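Local coordinates for translation initiation factor eif-2b-like protein (Chaetomium thermophilum, PDB 4ZEO) that is the delta subunit of eIF2B, the guanine nucleotide exchange factor of eIF2, and probably acts in translation initiation as part of its regulatory subcomplex, at residues 311-316 / 323-328; 355-360 / 375-380. One frame throughout, in Å; residues are numbered along the deposited sequence.

Contact 1 (311-316 / 323-328); sequences VTVLDD and KELAKV
With CG1 of V313 anti to the backbone N (chi1 -178°), its other methyl, CG2, stands opposite the carbonyl carbon and reaches L325. L325 answers with an extended branch, because chi2 of 59° leaves CD2, and not CD1, trans to CA. The two methyls, V313 CG2 and L325 CD2, lie 4.3 Å apart. This pairing belongs to a beta-alpha-beta crossover of the Rossmann-like parallel sheet: strand 310-314 passes into helix 321-331, which folds back over the sheet and leads to edge strand 336-338. V313 is the main apolar element of the strand here. A326 CB stands farther off, 4.7 Å from V313 CG2, and touches V336, while L325 continues sheetward onto T288 and meets E296 of helix 293-304.

Where the strand ends, the contact turns polar. D315 points its carboxylate at the first turn of the helix, and OD1 lies 3.4 Å from K323 N. K323 sends its side chain away from the strand although its backbone sits close to D315. OD1 of D315 is hydrogen-bonded to the hydroxyl of Y338, and OD2 accepts a weak bond from G322 N, so this buried side chain, just past the strand end, reaches the strand that follows the helix and, weakly, the helix start. Together these bonds limit rotation of the carboxylate, and the nearby start of the helix would probably help to stabilise its negative charge. OD2 of D315 has a second weak bond, from the backbone N of D316 at 3.0 Å, bent to 141° at the hydrogen.

Contact 2 (355-360 / 375-380); sequences VFLGGE and ADVAMA
The backbone bond from M379 N to A375 O, 2.8 Å long, helps to form the helical turn that holds V377 and A378 against V355 and L357. No polar bond joins the helix to the strand across this interface, which is made of methyl groups from four buried residues. L357 does most of the bridging from the strand. Its fork is split between two neighbours on the helix, CD2 resting 4.1 Å from A378 CB and CD1 lying 4.4 Å from V377 CG1.

The same V377 methyl also meets V355: the two CG1 atoms are 4.1 Å apart, each anti to its own backbone N, and the two valine side chains meet at a slant. In the alpha/beta layering of the Rossmann-like domain, helix 374-384 covers one face of the parallel sheet, here above strand 354-358. The axes of strand 355-358 and helix segment 375-380 run roughly antiparallel, at 151°, and approach to 9.9 Å.

V355 and L357, two residues apart, both point toward the helix, whereas F356 between them turns to the other face and packs on I286 and I389. Adjacent strands widen the apolar floor: V377 also touches Y289, and A378 rests on V388. At the start of the segment the helix is tied to the small antiparallel sheet through the hydrogen bond between A375 N and D427 OD2.

Overall arrangement
Contact 1 precedes contact 2 along the chain, and their centres lie 14 Å apart. Both are built on the same six-stranded parallel sheet, where strand 285-289 separates strands 310-314 and 354-358. They use opposite faces: helix 321-331 packs on one and helix 374-384 on the other, giving a three-layer alpha/beta sandwich. The alternation of side chains along strand 310-314 joins them directly, because L314 faces the helix of contact 2 and its CD1 lies 4.1 Å from V377 CG2. The two contacts thus pack both sides of the Rossmann-like domain of this eIF2B subunit, and the far end of segment 355-360 reaches the start of helix 174-191 through E360 OE2 and S174 N.

Contact 1 (311-316 / 323-328)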
loop_
_atom_site.group_PDB
_atom_site.type_symbol
_atom_site.label_atom_id
_atom_site.label_comp_id
_atom_site.label_asym_id
_atom_site.label_seq_id
_atom_site.Cartn_x
_atom_site.Cartn_y
_atom_site.Cartn_z
ATOM N N VAL A 311 20.785 -5.938 -9.204
ATOM C CA VAL A 311 19.417 -6.321 -8.896
ATOM C C VAL A 311 18.981 -7.523 -9.714
ATOM O O VAL A 311 19.201 -7.587 -10.926
ATOM C CB VAL A 311 18.451 -5.139 -9.112
ATOM C CG1 VAL A 311 17.023 -5.579 -8.936
ATOM C CG2 VAL A 311 18.794 -4.010 -8.150
ATOM N N THR A 312 18.393 -8.492 -9.031
ATOM C CA THR A 312 17.788 -9.624 -9.688
ATOM C C THR A 312 16.293 -9.455 -9.564
ATOM O O THR A 312 15.766 -9.303 -8.470
ATOM C CB THR A 312 18.242 -10.979 -9.076
ATOM O OG1 THR A 312 19.622 -11.203 -9.383
ATOM C CG2 THR A 312 17.421 -12.142 -9.639
ATOM N N VAL A 313 15.613 -9.437 -10.701
ATOM C CA VAL A 313 14.167 -9.310 -10.703
ATOM C C VAL A 313 13.527 -10.600 -11.164
ATOM O O VAL A 313 13.741 -11.053 -12.287
ATOM C CB VAL A 313 13.695 -8.139 -11.587
ATOM C CG1 VAL A 313 12.183 -8.013 -11.524
ATOM C CG2 VAL A 313 14.344 -6.844 -11.120
ATOM N N LEU A 314 12.744 -11.183 -10.270
ATOM C CA LEU A 314 12.051 -12.428 -10.535
ATOM C C LEU A 314 10.610 -12.074 -10.884
ATOM O O LEU A 314 10.141 -10.998 -10.495
ATOM C CB LEU A 314 12.124 -13.341 -9.312
ATOM C CG LEU A 314 13.508 -13.758 -8.783
ATOM C CD1 LEU A 314 13.393 -14.394 -7.407
ATOM C CD2 LEU A 314 14.169 -14.726 -9.716
ATOM N N ASP A 315 9.904 -12.920 -11.638
ATOM C CA ASP A 315 8.549 -12.539 -12.015
ATOM C C ASP A 315 7.550 -13.676 -11.993
ATOM O O ASP A 315 7.911 -14.845 -11.834
ATOM C CB ASP A 315 8.530 -11.914 -13.412
ATOM C CG ASP A 315 7.657 -10.649 -13.482
ATOM O OD1 ASP A 315 7.777 -9.927 -14.489
ATOM O OD2 ASP A 315 6.846 -10.389 -12.554
ATOM N N ASP A 316 6.282 -13.298 -12.113
ATOM C CA ASP A 316 5.181 -14.215 -12.362
ATOM C C ASP A 316 5.005 -14.230 -13.880
ATOM O O ASP A 316 4.751 -13.183 -14.472
ATOM C CB ASP A 316 3.914 -13.730 -11.640
ATOM C CG ASP A 316 2.722 -14.673 -11.791
ATOM O OD1 ASP A 316 2.587 -15.378 -12.812
ATOM O OD2 ASP A 316 1.876 -14.672 -10.882
ATOM N N LYS A 323 9.249 -7.111 -15.685
ATOM C CA LYS A 323 9.983 -6.705 -16.874
ATOM C C LYS A 323 9.992 -5.169 -16.981
ATOM O O LYS A 323 11.003 -4.557 -17.317
ATOM C CB LYS A 323 9.378 -7.361 -18.115
ATOM C CG LYS A 323 10.380 -7.650 -19.206
ATOM C CD LYS A 323 9.688 -7.987 -20.509
ATOM C CE LYS A 323 10.689 -8.312 -21.623
ATOM N NZ LYS A 323 11.317 -9.662 -21.487
ATOM N N GLU A 324 8.860 -4.550 -16.673
ATOM C CA GLU A 324 8.782 -3.096 -16.623
ATOM C C GLU A 324 9.682 -2.522 -15.508
ATOM O O GLU A 324 10.336 -1.505 -15.694
ATOM C CB GLU A 324 7.333 -2.656 -16.438
ATOM C CG GLU A 324 6.525 -2.779 -17.716
ATOM C CD GLU A 324 7.087 -1.917 -18.822
ATOM O OE1 GLU A 324 7.069 -2.363 -19.990
ATOM O OE2 GLU A 324 7.571 -0.803 -18.523
ATOM N N LEU A 325 9.708 -3.162 -14.350
ATOM C CA LEU A 325 10.626 -2.734 -13.297
ATOM C C LEU A 325 12.087 -2.826 -13.756
ATOM O O LEU A 325 12.873 -1.901 -13.544
ATOM C CB LEU A 325 10.423 -3.559 -12.021
ATOM C CG LEU A 325 11.434 -3.237 -10.916
ATOM C CD1 LEU A 325 11.347 -1.759 -10.525
ATOM C CD2 LEU A 325 11.251 -4.148 -9.684
ATOM N N ALA A 326 12.440 -3.930 -14.406
ATOM C CA ALA A 326 13.800 -4.118 -14.913
ATOM C C ALA A 326 14.144 -3.025 -15.909
ATOM O O ALA A 326 15.284 -2.562 -15.969
ATOM C CB ALA A 326 13.968 -5.507 -15.558
ATOM N N LYS A 327 13.153 -2.637 -16.706
ATOM C CA LYS A 327 13.316 -1.550 -17.669
ATOM C C LYS A 327 13.692 -0.258 -16.969
ATOM O O LYS A 327 14.682 0.378 -17.324
ATOM C CB LYS A 327 12.030 -1.325 -18.474
ATOM C CG LYS A 327 11.997 -1.970 -19.852
ATOM C CD LYS A 327 10.776 -1.507 -20.657
ATOM C CE LYS A 327 10.607 -2.324 -21.931
ATOM N NZ LYS A 327 9.978 -3.647 -21.637
ATOM N N VAL A 328 12.899 0.123 -15.969
ATOM C CA VAL A 328 13.103 1.370 -15.241
ATOM C C VAL A 328 14.464 1.400 -14.535
ATOM O O VAL A 328 15.194 2.386 -14.627
ATOM C CB VAL A 328 11.966 1.599 -14.207
ATOM C CG1 VAL A 328 12.299 2.750 -13.270
ATOM C CG2 VAL A 328 10.635 1.840 -14.910
#

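Contact 2 (355-360 / 375-380)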
loop_
_atom_site.group_PDB
_atom_site.type_symbol
_atom_site.label_atom_id
_atom_site.label_comp_id
_atom_site.label_asym_id
_atom_site.label_seq_id
_atom_site.Cartn_x
_atom_site.Cartn_y
_atom_site.Cartn_z
ATOM N N VAL A 355 16.910 -9.711 -0.069
ATOM C CA VAL A 355 15.623 -9.746 -0.727
ATOM C C VAL A 355 14.739 -8.621 -0.173
ATOM O O VAL A 355 14.541 -8.525 1.031
ATOM C CB VAL A 355 14.935 -11.110 -0.512
ATOM C CG1 VAL A 355 13.550 -11.099 -1.092
ATOM C CG2 VAL A 355 15.770 -12.257 -1.093
ATOM N N PHE A 356 14.248 -7.759 -1.056
ATOM C CA PHE A 356 13.331 -6.691 -0.686
ATOM C C PHE A 356 11.996 -7.000 -1.318
ATOM O O PHE A 356 11.907 -7.174 -2.521
ATOM C CB PHE A 356 13.805 -5.311 -1.155
ATOM C CG PHE A 356 14.941 -4.734 -0.357
ATOM C CD1 PHE A 356 14.718 -3.731 0.565
ATOM C CD2 PHE A 356 16.237 -5.173 -0.552
ATOM C CE1 PHE A 356 15.783 -3.190 1.300
ATOM C CE2 PHE A 356 17.302 -4.641 0.185
ATOM C CZ PHE A 356 17.079 -3.656 1.101
ATOM N N LEU A 357 10.961 -7.061 -0.496
ATOM C CA LEU A 357 9.614 -7.361 -0.949
ATOM C C LEU A 357 8.599 -6.322 -0.474
ATOM O O LEU A 357 8.759 -5.717 0.589
ATOM C CB LEU A 357 9.224 -8.753 -0.455
ATOM C CG LEU A 357 9.529 -10.054 -1.222
ATOM C CD1 LEU A 357 10.304 -9.988 -2.555
ATOM C CD2 LEU A 357 10.001 -11.196 -0.298
ATOM N N GLY A 358 7.547 -6.143 -1.264
ATOM C CA GLY A 358 6.432 -5.290 -0.916
ATOM C C GLY A 358 5.159 -6.110 -1.064
ATOM O O GLY A 358 5.153 -7.133 -1.741
ATOM N N GLY A 359 4.070 -5.652 -0.452
ATOM C CA GLY A 359 2.819 -6.385 -0.441
ATOM C C GLY A 359 1.567 -5.525 -0.452
ATOM O O GLY A 359 1.601 -4.336 -0.751
ATOM N N GLU A 360 0.438 -6.160 -0.171
ATOM C CA GLU A 360 -0.838 -5.472 -0.058
ATOM C C GLU A 360 -1.231 -5.217 1.402
ATOM O O GLU A 360 -1.912 -4.249 1.699
ATOM C CB GLU A 360 -1.925 -6.297 -0.734
ATOM C CG GLU A 360 -1.951 -6.199 -2.251
ATOM C CD GLU A 360 -1.623 -4.832 -2.809
ATOM O OE1 GLU A 360 -0.474 -4.636 -3.264
ATOM O OE2 GLU A 360 -2.526 -3.978 -2.838
ATOM N N ALA A 375 5.732 -15.598 -1.517
ATOM C CA ALA A 375 6.030 -16.551 -0.456
ATOM C C ALA A 375 7.135 -17.527 -0.852
ATOM O O ALA A 375 7.990 -17.856 -0.032
ATOM C CB ALA A 375 4.778 -17.323 -0.063
ATOM N N ASP A 376 7.125 -17.977 -2.106
ATOM C CA ASP A 376 8.153 -18.912 -2.560
ATOM C C ASP A 376 9.520 -18.243 -2.514
ATOM O O ASP A 376 10.502 -18.865 -2.102
ATOM C CB ASP A 376 7.833 -19.434 -3.958
ATOM C CG ASP A 376 6.491 -20.110 -4.016
ATOM O OD1 ASP A 376 6.389 -21.289 -3.635
ATOM O OD2 ASP A 376 5.513 -19.457 -4.402
ATOM N N VAL A 377 9.569 -16.974 -2.917
ATOM C CA VAL A 377 10.803 -16.193 -2.881
ATOM C C VAL A 377 11.325 -16.024 -1.443
ATOM O O VAL A 377 12.498 -16.302 -1.175
ATOM C CB VAL A 377 10.591 -14.797 -3.506
ATOM C CG1 VAL A 377 11.881 -13.978 -3.470
ATOM C CG2 VAL A 377 10.112 -14.940 -4.929
ATOM N N ALA A 378 10.445 -15.611 -0.527
ATOM C CA ALA A 378 10.797 -15.445 0.887
ATOM C C ALA A 378 11.208 -16.775 1.548
ATOM O O ALA A 378 12.129 -16.817 2.359
ATOM C CB ALA A 378 9.643 -14.812 1.658
ATOM N N MET A 379 10.499 -17.851 1.238
ATOM C CA MET A 379 10.864 -19.157 1.777
ATOM C C MET A 379 12.241 -19.624 1.291
ATOM O O MET A 379 13.045 -20.141 2.074
ATOM C CB MET A 379 9.812 -20.202 1.411
ATOM C CG MET A 379 8.501 -20.063 2.200
ATOM S SD MET A 379 7.307 -21.395 1.910
ATOM C CE MET A 379 6.795 -21.011 0.244
ATOM N N ALA A 380 12.503 -19.441 -0.001
ATOM C CA ALA A 380 13.781 -19.842 -0.593
ATOM C C ALA A 380 14.946 -19.060 0.008
ATOM O O ALA A 380 16.002 -19.610 0.288
ATOM C CB ALA A 380 13.741 -19.663 -2.114
#